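Long-range contacts in alginate biosynthesis protein AlgJ (Pseudomonas putida, PDB 4O8V), which probably transfers acetyl groups to the O-2 and O-3 positions of mannuronate residues in alginate, working in the periplasm with AlgI and AlgF: residues A[52-63]-A[266-276]; A[210-221]-A[235-245]. All blocks are in the same frame, centred on the assembly; numbering follows the deposited sequence.

Contact 1: A[52-63]-A[266-276]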
loop_
_atom_site.group_PDB
_atom_site.type_symbol
_atom_site.label_atom_id
_atom_site.label_comp_id
_atom_site.label_asym_id
_atom_site.label_seq_id
_atom_site.Cartn_x
_atom_site.Cartn_y
_atom_site.Cartn_z
ATOM N N HIS A 52 9.231 -10.493 -18.357
ATOM C CA HIS A 52 8.250 -11.569 -18.412
ATOM C C HIS A 52 6.946 -11.104 -19.045
ATOM O O HIS A 52 5.960 -11.835 -19.045
ATOM C CB HIS A 52 7.978 -12.109 -17.002
ATOM C CG HIS A 52 9.106 -12.923 -16.454
ATOM N ND1 HIS A 52 10.350 -12.386 -16.197
ATOM C CD2 HIS A 52 9.194 -14.240 -16.155
ATOM C CE1 HIS A 52 11.153 -13.335 -15.750
ATOM N NE2 HIS A 52 10.476 -14.469 -15.713
ATOM N N GLY A 53 6.941 -9.870 -19.542
ATOM C CA GLY A 53 5.771 -9.306 -20.187
ATOM C C GLY A 53 4.720 -8.745 -19.248
ATOM O O GLY A 53 3.566 -8.601 -19.654
ATOM N N SER A 54 5.105 -8.446 -18.003
ATOM C CA SER A 54 4.209 -7.830 -17.016
ATOM C C SER A 54 4.502 -6.342 -16.816
ATOM O O SER A 54 5.655 -5.956 -16.610
ATOM C CB SER A 54 4.324 -8.523 -15.649
ATOM O OG SER A 54 3.921 -9.871 -15.712
ATOM N N GLN A 55 3.454 -5.524 -16.869
ATOM C CA GLN A 55 3.569 -4.094 -16.606
ATOM C C GLN A 55 3.377 -3.803 -15.125
ATOM O O GLN A 55 2.379 -4.209 -14.518
ATOM C CB GLN A 55 2.546 -3.292 -17.418
ATOM C CG GLN A 55 2.794 -3.294 -18.916
ATOM C CD GLN A 55 4.022 -2.488 -19.312
ATOM O OE1 GLN A 55 4.520 -1.667 -18.539
ATOM N NE2 GLN A 55 4.513 -2.718 -20.523
ATOM N N LEU A 56 4.334 -3.089 -14.550
ATOM C CA LEU A 56 4.260 -2.712 -13.143
ATOM C C LEU A 56 3.514 -1.410 -12.961
ATOM O O LEU A 56 3.817 -0.423 -13.630
ATOM C CB LEU A 56 5.651 -2.566 -12.553
ATOM C CG LEU A 56 5.694 -2.023 -11.115
ATOM C CD1 LEU A 56 4.906 -2.912 -10.128
ATOM C CD2 LEU A 56 7.144 -1.835 -10.676
ATOM N N VAL A 57 2.546 -1.421 -12.058
ATOM C CA VAL A 57 1.906 -0.193 -11.617
ATOM C C VAL A 57 2.155 -0.086 -10.109
ATOM O O VAL A 57 1.583 -0.838 -9.292
ATOM C CB VAL A 57 0.400 -0.165 -11.919
ATOM C CG1 VAL A 57 -0.213 1.159 -11.416
ATOM C CG2 VAL A 57 0.123 -0.359 -13.389
ATOM N N LEU A 58 3.057 0.817 -9.746
ATOM C CA LEU A 58 3.437 1.008 -8.355
ATOM C C LEU A 58 2.395 1.890 -7.700
ATOM O O LEU A 58 2.048 2.927 -8.256
ATOM C CB LEU A 58 4.830 1.640 -8.254
ATOM C CG LEU A 58 5.391 1.883 -6.851
ATOM C CD1 LEU A 58 5.577 0.553 -6.092
ATOM C CD2 LEU A 58 6.724 2.636 -6.954
ATOM N N ALA A 59 1.908 1.475 -6.529
ATOM C CA ALA A 59 0.867 2.227 -5.818
ATOM C C ALA A 59 1.449 2.748 -4.505
ATOM O O ALA A 59 1.456 2.048 -3.481
ATOM C CB ALA A 59 -0.346 1.369 -5.572
ATOM N N ILE A 60 1.982 3.967 -4.555
ATOM C CA ILE A 60 2.634 4.552 -3.373
ATOM C C ILE A 60 1.542 5.101 -2.447
ATOM O O ILE A 60 0.872 6.063 -2.797
ATOM C CB ILE A 60 3.625 5.689 -3.760
ATOM C CG1 ILE A 60 4.732 5.169 -4.687
ATOM C CG2 ILE A 60 4.259 6.323 -2.488
ATOM C CD1 ILE A 60 5.527 6.313 -5.336
ATOM N N VAL A 61 1.342 4.479 -1.286
ATOM C CA VAL A 61 0.295 4.946 -0.361
ATOM C C VAL A 61 0.835 6.072 0.513
ATOM O O VAL A 61 1.841 5.915 1.183
ATOM C CB VAL A 61 -0.217 3.818 0.545
ATOM C CG1 VAL A 61 -1.476 4.283 1.330
ATOM C CG2 VAL A 61 -0.546 2.585 -0.301
ATOM N N PRO A 62 0.167 7.225 0.498
ATOM C CA PRO A 62 0.672 8.309 1.343
ATOM C C PRO A 62 0.520 7.978 2.825
ATOM O O PRO A 62 -0.368 7.197 3.190
ATOM C CB PRO A 62 -0.207 9.496 0.950
ATOM C CG PRO A 62 -1.472 8.891 0.449
ATOM C CD PRO A 62 -1.027 7.612 -0.262
ATOM N N ALA A 63 1.380 8.562 3.655
ATOM C CA ALA A 63 1.328 8.356 5.101
ATOM C C ALA A 63 0.028 8.920 5.663
ATOM O O ALA A 63 -0.455 9.955 5.199
ATOM C CB ALA A 63 2.512 9.011 5.765
ATOM N N ALA A 266 2.696 -15.210 -16.193
ATOM C CA ALA A 266 2.883 -13.796 -15.883
ATOM C C ALA A 266 1.655 -12.994 -16.306
ATOM O O ALA A 266 1.160 -13.134 -17.420
ATOM C CB ALA A 266 4.141 -13.256 -16.563
ATOM N N PRO A 267 1.148 -12.155 -15.399
ATOM C CA PRO A 267 -0.042 -11.342 -15.659
ATOM C C PRO A 267 0.269 -10.175 -16.592
ATOM O O PRO A 267 1.438 -9.838 -16.775
ATOM C CB PRO A 267 -0.429 -10.850 -14.265
ATOM C CG PRO A 267 0.851 -10.799 -13.540
ATOM C CD PRO A 267 1.669 -11.954 -14.033
ATOM N N GLN A 268 -0.746 -9.576 -17.195
ATOM C CA GLN A 268 -0.527 -8.346 -17.957
ATOM C C GLN A 268 -0.067 -7.187 -17.062
ATOM O O GLN A 268 0.790 -6.396 -17.466
ATOM C CB GLN A 268 -1.791 -7.948 -18.711
ATOM C CG GLN A 268 -2.175 -8.987 -19.749
ATOM C CD GLN A 268 -3.424 -8.622 -20.503
ATOM O OE1 GLN A 268 -3.823 -7.468 -20.533
ATOM N NE2 GLN A 268 -4.050 -9.611 -21.128
ATOM N N VAL A 269 -0.642 -7.092 -15.863
ATOM C CA VAL A 269 -0.381 -5.986 -14.946
ATOM C C VAL A 269 -0.142 -6.500 -13.536
ATOM O O VAL A 269 -0.873 -7.370 -13.052
ATOM C CB VAL A 269 -1.575 -4.975 -14.933
ATOM C CG1 VAL A 269 -1.421 -3.922 -13.825
ATOM C CG2 VAL A 269 -1.724 -4.309 -16.277
ATOM N N VAL A 270 0.886 -5.964 -12.880
ATOM C CA VAL A 270 1.073 -6.187 -11.451
ATOM C C VAL A 270 0.892 -4.858 -10.719
ATOM O O VAL A 270 1.595 -3.880 -10.995
ATOM C CB VAL A 270 2.453 -6.767 -11.128
ATOM C CG1 VAL A 270 2.651 -6.859 -9.602
ATOM C CG2 VAL A 270 2.634 -8.127 -11.790
ATOM N N VAL A 271 -0.070 -4.820 -9.808
ATOM C CA VAL A 271 -0.248 -3.649 -8.962
ATOM C C VAL A 271 0.556 -3.899 -7.692
ATOM O O VAL A 271 0.346 -4.901 -6.996
ATOM C CB VAL A 271 -1.732 -3.400 -8.618
ATOM C CG1 VAL A 271 -1.871 -2.270 -7.570
ATOM C CG2 VAL A 271 -2.523 -3.078 -9.846
ATOM N N TRP A 272 1.494 -3.000 -7.399
ATOM C CA TRP A 272 2.382 -3.158 -6.248
ATOM C C TRP A 272 2.119 -2.035 -5.244
ATOM O O TRP A 272 2.515 -0.890 -5.467
ATOM C CB TRP A 272 3.840 -3.117 -6.688
ATOM C CG TRP A 272 4.817 -3.452 -5.608
ATOM C CD1 TRP A 272 4.539 -3.885 -4.332
ATOM C CD2 TRP A 272 6.253 -3.401 -5.708
ATOM N NE1 TRP A 272 5.707 -4.106 -3.644
ATOM C CE2 TRP A 272 6.773 -3.807 -4.459
ATOM C CE3 TRP A 272 7.137 -3.045 -6.725
ATOM C CZ2 TRP A 272 8.156 -3.878 -4.201
ATOM C CZ3 TRP A 272 8.510 -3.110 -6.477
ATOM C CH2 TRP A 272 9.002 -3.524 -5.219
ATOM N N GLU A 273 1.452 -2.385 -4.153
ATOM C CA GLU A 273 1.104 -1.426 -3.106
ATOM C C GLU A 273 2.270 -1.296 -2.113
ATOM O O GLU A 273 2.750 -2.282 -1.538
ATOM C CB GLU A 273 -0.200 -1.853 -2.429
ATOM C CG GLU A 273 -0.471 -1.154 -1.110
ATOM C CD GLU A 273 -0.091 -2.011 0.094
ATOM O OE1 GLU A 273 -0.495 -3.203 0.148
ATOM O OE2 GLU A 273 0.588 -1.487 1.005
ATOM N N PHE A 274 2.748 -0.062 -1.957
ATOM C CA PHE A 274 4.013 0.240 -1.289
ATOM C C PHE A 274 3.826 1.541 -0.496
ATOM O O PHE A 274 3.965 2.633 -1.046
ATOM C CB PHE A 274 5.145 0.375 -2.337
ATOM C CG PHE A 274 6.547 0.259 -1.772
ATOM C CD1 PHE A 274 6.958 1.040 -0.697
ATOM C CD2 PHE A 274 7.467 -0.650 -2.328
ATOM C CE1 PHE A 274 8.268 0.936 -0.195
ATOM C CE2 PHE A 274 8.768 -0.774 -1.819
ATOM C CZ PHE A 274 9.166 0.016 -0.744
ATOM N N PRO A 275 3.481 1.437 0.791
ATOM C CA PRO A 275 3.256 2.655 1.573
ATOM C C PRO A 275 4.554 3.477 1.731
ATOM O O PRO A 275 5.632 2.893 1.867
ATOM C CB PRO A 275 2.766 2.121 2.935
ATOM C CG PRO A 275 2.213 0.728 2.616
ATOM C CD PRO A 275 3.197 0.215 1.562
ATOM N N GLU A 276 4.457 4.803 1.712
ATOM C CA GLU A 276 5.662 5.630 1.637
ATOM C C GLU A 276 6.652 5.416 2.793
ATOM O O GLU A 276 7.860 5.453 2.576
ATOM C CB GLU A 276 5.289 7.116 1.536
ATOM C CG GLU A 276 4.643 7.705 2.784
ATOM C CD GLU A 276 4.655 9.232 2.815
ATOM O OE1 GLU A 276 5.683 9.828 3.210
ATOM O OE2 GLU A 276 3.625 9.843 2.477
#
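The parallel sheet of the SGNH hydrolase-like domain pairs strands 55-61 and 269-275 here, with Leu56, Leu58, Trp272 and Phe274 on one face and Val57, Ala59, Val271 and Glu273 on the other. The bonds alternate in the parallel pattern: Val57 N gives to Val270 O (2.8 Å), and Trp272 N gives to Val57 O. Before the strands, Ser54 OG donates in the carbonyl plane to a lone pair of Pro267 O at 2.7 Å. Leu56 CD1 meets the Trp272 ring at its edge, and lies 3.6 Å from Trp272 CB. With CG anti to the backbone N (chi1 -179°), Leu58 brings CD1 against the Trp272 side chain, 4.0 Å from CE3, and the same methyl rests 3.8 Å from Phe274 CB. Trp272 NE1 bonds Pro249 O, and helices 31-51 and 250-257 pack on this face. At the far end, Glu276 OE2 takes the N-H of Ala63 at 2.8 Å, from above the carboxylate plane. Its OE1 forms a salt bridge with Arg66. An alanine in place of Glu276 would probably leave Ala63 N without its acceptor and Arg66 without this countercharge. Such a helix-covered parallel sheet is typical of the SGNH hydrolase fold.

Contact 2: A[210-221]-A[235-245]; sequences IPVALVGTSYSA and LRSDVANYAED
Strands 212-215 and 239-241 run parallel, their axes 4.6 Å apart at 29°, joined by Ala240 N to Val212 O, Leu214 N to Ala240 O and Tyr242 N to Leu214 O. On one face Val212 CG1 meets Val239 CG1 at 3.9 Å. The Leu214 and Asn241 side chains run alongside one another in the same direction, with Leu214 CD2 against Asn241 OD1. On the other face Ala213 CB sits at the edge of the Tyr242 ring, 3.9 Å from CE2. The helix 227-235 between the strands makes this a beta-alpha-beta crossover, and strand 212-215 leads through Gly216 and Thr217 to the short helix 218-221, whose first residue is Ser218, the nucleophile by similarity. Asn241, on the outermost strand, ties that helix to the sheet. Its CG is anti to the backbone N (chi1 -158°), and ND2 reaches Ser220 O at 3.0 Å. The acceptor lies in the amide plane, but the donor stands above the carbonyl plane of Ser220. The other end of the amide, OD1, accepts from Ala243 N at 3.0 Å in an Asx turn. Ala243 CB presses tightly on Ser220 CB at 3.5 Å. Thr217, whose second partner is Glu273, caps the helix, its OG1 accepting from Tyr219 N. Asp245 comes up to the nucleophile, OD2 lying 3.5 Å from Ser218 CB, while Ser218 OG bonds His122 NE2.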
loop_
_atom_site.group_PDB
_atom_site.type_symbol
_atom_site.label_atom_id
_atom_site.label_comp_id
_atom_site.label_asym_id
_atom_site.label_seq_id
_atom_site.Cartn_x
_atom_site.Cartn_y
_atom_site.Cartn_z
ATOM N N ILE A 210 -5.082 -15.250 -14.790
ATOM C CA ILE A 210 -5.640 -13.996 -14.285
ATOM C C ILE A 210 -4.775 -12.852 -14.803
ATOM O O ILE A 210 -3.558 -12.910 -14.717
ATOM C CB ILE A 210 -5.728 -14.010 -12.745
ATOM C CG1 ILE A 210 -6.624 -15.170 -12.301
ATOM C CG2 ILE A 210 -6.243 -12.657 -12.176
ATOM C CD1 ILE A 210 -7.172 -15.042 -10.887
ATOM N N PRO A 211 -5.404 -11.827 -15.393
ATOM C CA PRO A 211 -4.622 -10.784 -16.064
ATOM C C PRO A 211 -3.950 -9.780 -15.135
ATOM O O PRO A 211 -3.022 -9.106 -15.582
ATOM C CB PRO A 211 -5.657 -10.082 -16.939
ATOM C CG PRO A 211 -6.946 -10.378 -16.325
ATOM C CD PRO A 211 -6.842 -11.715 -15.687
ATOM N N VAL A 212 -4.386 -9.689 -13.880
ATOM C CA VAL A 212 -3.784 -8.739 -12.937
ATOM C C VAL A 212 -3.376 -9.416 -11.626
ATOM O O VAL A 212 -4.141 -10.212 -11.078
ATOM C CB VAL A 212 -4.756 -7.581 -12.599
ATOM C CG1 VAL A 212 -4.121 -6.599 -11.613
ATOM C CG2 VAL A 212 -5.233 -6.852 -13.869
ATOM N N ALA A 213 -2.182 -9.106 -11.119
ATOM C CA ALA A 213 -1.792 -9.581 -9.788
ATOM C C ALA A 213 -1.633 -8.392 -8.846
ATOM O O ALA A 213 -1.176 -7.329 -9.252
ATOM C CB ALA A 213 -0.480 -10.401 -9.833
ATOM N N LEU A 214 -2.020 -8.593 -7.591
ATOM C CA LEU A 214 -1.870 -7.570 -6.554
ATOM C C LEU A 214 -0.798 -8.058 -5.584
ATOM O O LEU A 214 -0.863 -9.203 -5.126
ATOM C CB LEU A 214 -3.204 -7.319 -5.823
ATOM C CG LEU A 214 -3.148 -6.461 -4.554
ATOM C CD1 LEU A 214 -2.667 -5.049 -4.860
ATOM C CD2 LEU A 214 -4.551 -6.420 -3.913
ATOM N N VAL A 215 0.212 -7.214 -5.337
ATOM C CA VAL A 215 1.239 -7.491 -4.345
ATOM C C VAL A 215 1.354 -6.312 -3.388
ATOM O O VAL A 215 1.264 -5.159 -3.804
ATOM C CB VAL A 215 2.616 -7.761 -5.016
ATOM C CG1 VAL A 215 3.647 -8.183 -3.953
ATOM C CG2 VAL A 215 2.461 -8.826 -6.050
ATOM N N GLY A 216 1.509 -6.600 -2.107
ATOM C CA GLY A 216 1.633 -5.537 -1.134
ATOM C C GLY A 216 1.617 -6.009 0.305
ATOM O O GLY A 216 2.021 -7.135 0.634
ATOM N N THR A 217 1.148 -5.114 1.167
ATOM C CA THR A 217 1.200 -5.282 2.608
ATOM C C THR A 217 -0.187 -5.587 3.147
ATOM O O THR A 217 -1.075 -6.051 2.415
ATOM C CB THR A 217 1.732 -4.001 3.322
ATOM O OG1 THR A 217 0.765 -2.953 3.165
ATOM C CG2 THR A 217 3.062 -3.549 2.717
ATOM N N SER A 218 -0.354 -5.375 4.450
ATOM C CA SER A 218 -1.671 -5.505 5.073
ATOM C C SER A 218 -2.693 -4.540 4.471
ATOM O O SER A 218 -3.903 -4.795 4.570
ATOM C CB SER A 218 -1.554 -5.287 6.592
ATOM O OG SER A 218 -0.935 -4.051 6.892
ATOM N N TYR A 219 -2.246 -3.449 3.836
ATOM C CA TYR A 219 -3.203 -2.566 3.123
ATOM C C TYR A 219 -3.956 -3.370 2.062
ATOM O O TYR A 219 -5.144 -3.120 1.784
ATOM C CB TYR A 219 -2.515 -1.357 2.458
ATOM C CG TYR A 219 -2.127 -0.248 3.407
ATOM C CD1 TYR A 219 -0.913 -0.300 4.086
ATOM C CD2 TYR A 219 -2.977 0.852 3.639
ATOM C CE1 TYR A 219 -0.533 0.707 4.970
ATOM C CE2 TYR A 219 -2.596 1.887 4.531
ATOM C CZ TYR A 219 -1.377 1.802 5.184
ATOM O OH TYR A 219 -0.991 2.781 6.072
ATOM N N SER A 220 -3.272 -4.370 1.502
ATOM C CA SER A 220 -3.829 -5.185 0.415
ATOM C C SER A 220 -4.257 -6.566 0.865
ATOM O O SER A 220 -5.128 -7.168 0.250
ATOM C CB SER A 220 -2.797 -5.357 -0.718
ATOM O OG SER A 220 -2.514 -4.124 -1.347
ATOM N N ALA A 221 -3.607 -7.100 1.902
ATOM C CA ALA A 221 -3.902 -8.462 2.330
ATOM C C ALA A 221 -5.139 -8.559 3.197
ATOM O O ALA A 221 -5.771 -9.600 3.255
ATOM C CB ALA A 221 -2.698 -9.068 3.092
ATOM N N LEU A 235 -11.191 -1.976 -12.238
ATOM C CA LEU A 235 -10.507 -2.453 -13.434
ATOM C C LEU A 235 -11.407 -3.248 -14.365
ATOM O O LEU A 235 -11.049 -3.479 -15.525
ATOM C CB LEU A 235 -9.308 -3.329 -13.052
ATOM C CG LEU A 235 -8.167 -2.627 -12.314
ATOM C CD1 LEU A 235 -7.225 -3.673 -11.726
ATOM C CD2 LEU A 235 -7.443 -1.709 -13.282
ATOM N N ARG A 236 -12.573 -3.662 -13.869
ATOM C CA ARG A 236 -13.412 -4.619 -14.602
ATOM C C ARG A 236 -12.556 -5.812 -15.043
ATOM O O ARG A 236 -12.510 -6.210 -16.232
ATOM C CB ARG A 236 -14.103 -3.950 -15.796
ATOM C CG ARG A 236 -14.902 -2.706 -15.375
ATOM C CD ARG A 236 -15.656 -2.096 -16.521
ATOM N NE ARG A 236 -17.002 -2.639 -16.581
ATOM C CZ ARG A 236 -17.605 -3.020 -17.697
ATOM N NH1 ARG A 236 -16.983 -2.909 -18.864
ATOM N NH2 ARG A 236 -18.834 -3.509 -17.643
ATOM N N SER A 237 -11.859 -6.374 -14.059
ATOM C CA SER A 237 -10.945 -7.491 -14.310
ATOM C C SER A 237 -10.774 -8.387 -13.087
ATOM O O SER A 237 -10.823 -7.902 -11.955
ATOM C CB SER A 237 -9.572 -6.967 -14.727
ATOM O OG SER A 237 -8.664 -8.038 -14.934
ATOM N N ASP A 238 -10.600 -9.691 -13.282
ATOM C CA ASP A 238 -10.261 -10.511 -12.122
ATOM C C ASP A 238 -8.859 -10.096 -11.700
ATOM O O ASP A 238 -8.081 -9.587 -12.510
ATOM C CB ASP A 238 -10.341 -12.016 -12.416
ATOM C CG ASP A 238 -10.344 -12.864 -11.140
ATOM O OD1 ASP A 238 -10.462 -12.303 -10.029
ATOM O OD2 ASP A 238 -10.251 -14.105 -11.249
ATOM N N VAL A 239 -8.566 -10.271 -10.418
ATOM C CA VAL A 239 -7.293 -9.891 -9.820
ATOM C C VAL A 239 -6.904 -10.959 -8.809
ATOM O O VAL A 239 -7.739 -11.361 -7.989
ATOM C CB VAL A 239 -7.346 -8.508 -9.089
ATOM C CG1 VAL A 239 -5.968 -8.163 -8.534
ATOM C CG2 VAL A 239 -7.829 -7.397 -10.010
ATOM N N ALA A 240 -5.657 -11.430 -8.861
ATOM C CA ALA A 240 -5.188 -12.384 -7.863
ATOM C C ALA A 240 -4.385 -11.663 -6.778
ATOM O O ALA A 240 -3.597 -10.760 -7.075
ATOM C CB ALA A 240 -4.340 -13.480 -8.518
ATOM N N ASN A 241 -4.590 -12.059 -5.523
ATOM C CA ASN A 241 -3.934 -11.387 -4.396
ATOM C C ASN A 241 -2.735 -12.182 -3.879
ATOM O O ASN A 241 -2.883 -13.310 -3.421
ATOM C CB ASN A 241 -4.909 -11.154 -3.249
ATOM C CG ASN A 241 -4.458 -10.030 -2.336
ATOM O OD1 ASN A 241 -3.327 -9.546 -2.458
ATOM N ND2 ASN A 241 -5.344 -9.586 -1.431
ATOM N N TYR A 242 -1.551 -11.587 -3.972
ATOM C CA TYR A 242 -0.352 -12.171 -3.373
ATOM C C TYR A 242 0.245 -11.279 -2.280
ATOM O O TYR A 242 1.412 -11.443 -1.904
ATOM C CB TYR A 242 0.689 -12.444 -4.458
ATOM C CG TYR A 242 0.156 -13.330 -5.556
ATOM C CD1 TYR A 242 0.192 -14.714 -5.428
ATOM C CD2 TYR A 242 -0.382 -12.790 -6.716
ATOM C CE1 TYR A 242 -0.295 -15.536 -6.422
ATOM C CE2 TYR A 242 -0.865 -13.618 -7.737
ATOM C CZ TYR A 242 -0.824 -14.982 -7.574
ATOM O OH TYR A 242 -1.303 -15.809 -8.562
ATOM N N ALA A 243 -0.546 -10.339 -1.764
ATOM C CA ALA A 243 -0.109 -9.543 -0.620
ATOM C C ALA A 243 -0.002 -10.362 0.666
ATOM O O ALA A 243 -0.583 -11.444 0.782
ATOM C CB ALA A 243 -1.070 -8.340 -0.416
ATOM N N GLU A 244 0.773 -9.865 1.627
ATOM C CA GLU A 244 0.989 -10.558 2.888
ATOM C C GLU A 244 0.991 -9.534 3.997
ATOM O O GLU A 244 1.357 -8.369 3.784
ATOM C CB GLU A 244 2.323 -11.330 2.909
ATOM C CG GLU A 244 2.377 -12.563 2.031
ATOM C CD GLU A 244 3.752 -13.241 2.045
ATOM O OE1 GLU A 244 4.650 -12.818 2.814
ATOM O OE2 GLU A 244 3.925 -14.207 1.277
ATOM N N ASP A 245 0.602 -9.980 5.181
ATOM C CA ASP A 245 0.536 -9.114 6.345
ATOM C C ASP A 245 1.829 -9.264 7.155
ATOM O O ASP A 245 2.243 -10.376 7.449
ATOM C CB ASP A 245 -0.722 -9.475 7.163
ATOM C CG ASP A 245 -1.082 -8.433 8.205
ATOM O OD1 ASP A 245 -0.162 -7.877 8.834
ATOM O OD2 ASP A 245 -2.295 -8.179 8.401
#

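Overall arrangement
Contacts 1 and 2 are two parts of one parallel sheet, ordered 55-61, 269-275, 212-215, 239-241. Their centres lie 9 Å apart. Strands 269-275 and 212-215 are neighbours, and the segments of contact 2 both fall between residues 63 and 266, within the chain that contact 1 brackets. Glu273 of contact 1 joins them through its carboxylate. Its OE2 is 2.6 Å from Thr217 OG1 and its OE1 2.7 Å from Ser220 OG, both probable hydrogen bonds that hold Thr217, just before Ser218, and Ser220, two residues after it. The Glu273 side chain is about 7 Å from those of Ser218 and His122. This is consistent with a second-shell place behind the probable Ser218-His122-Asp120 triad.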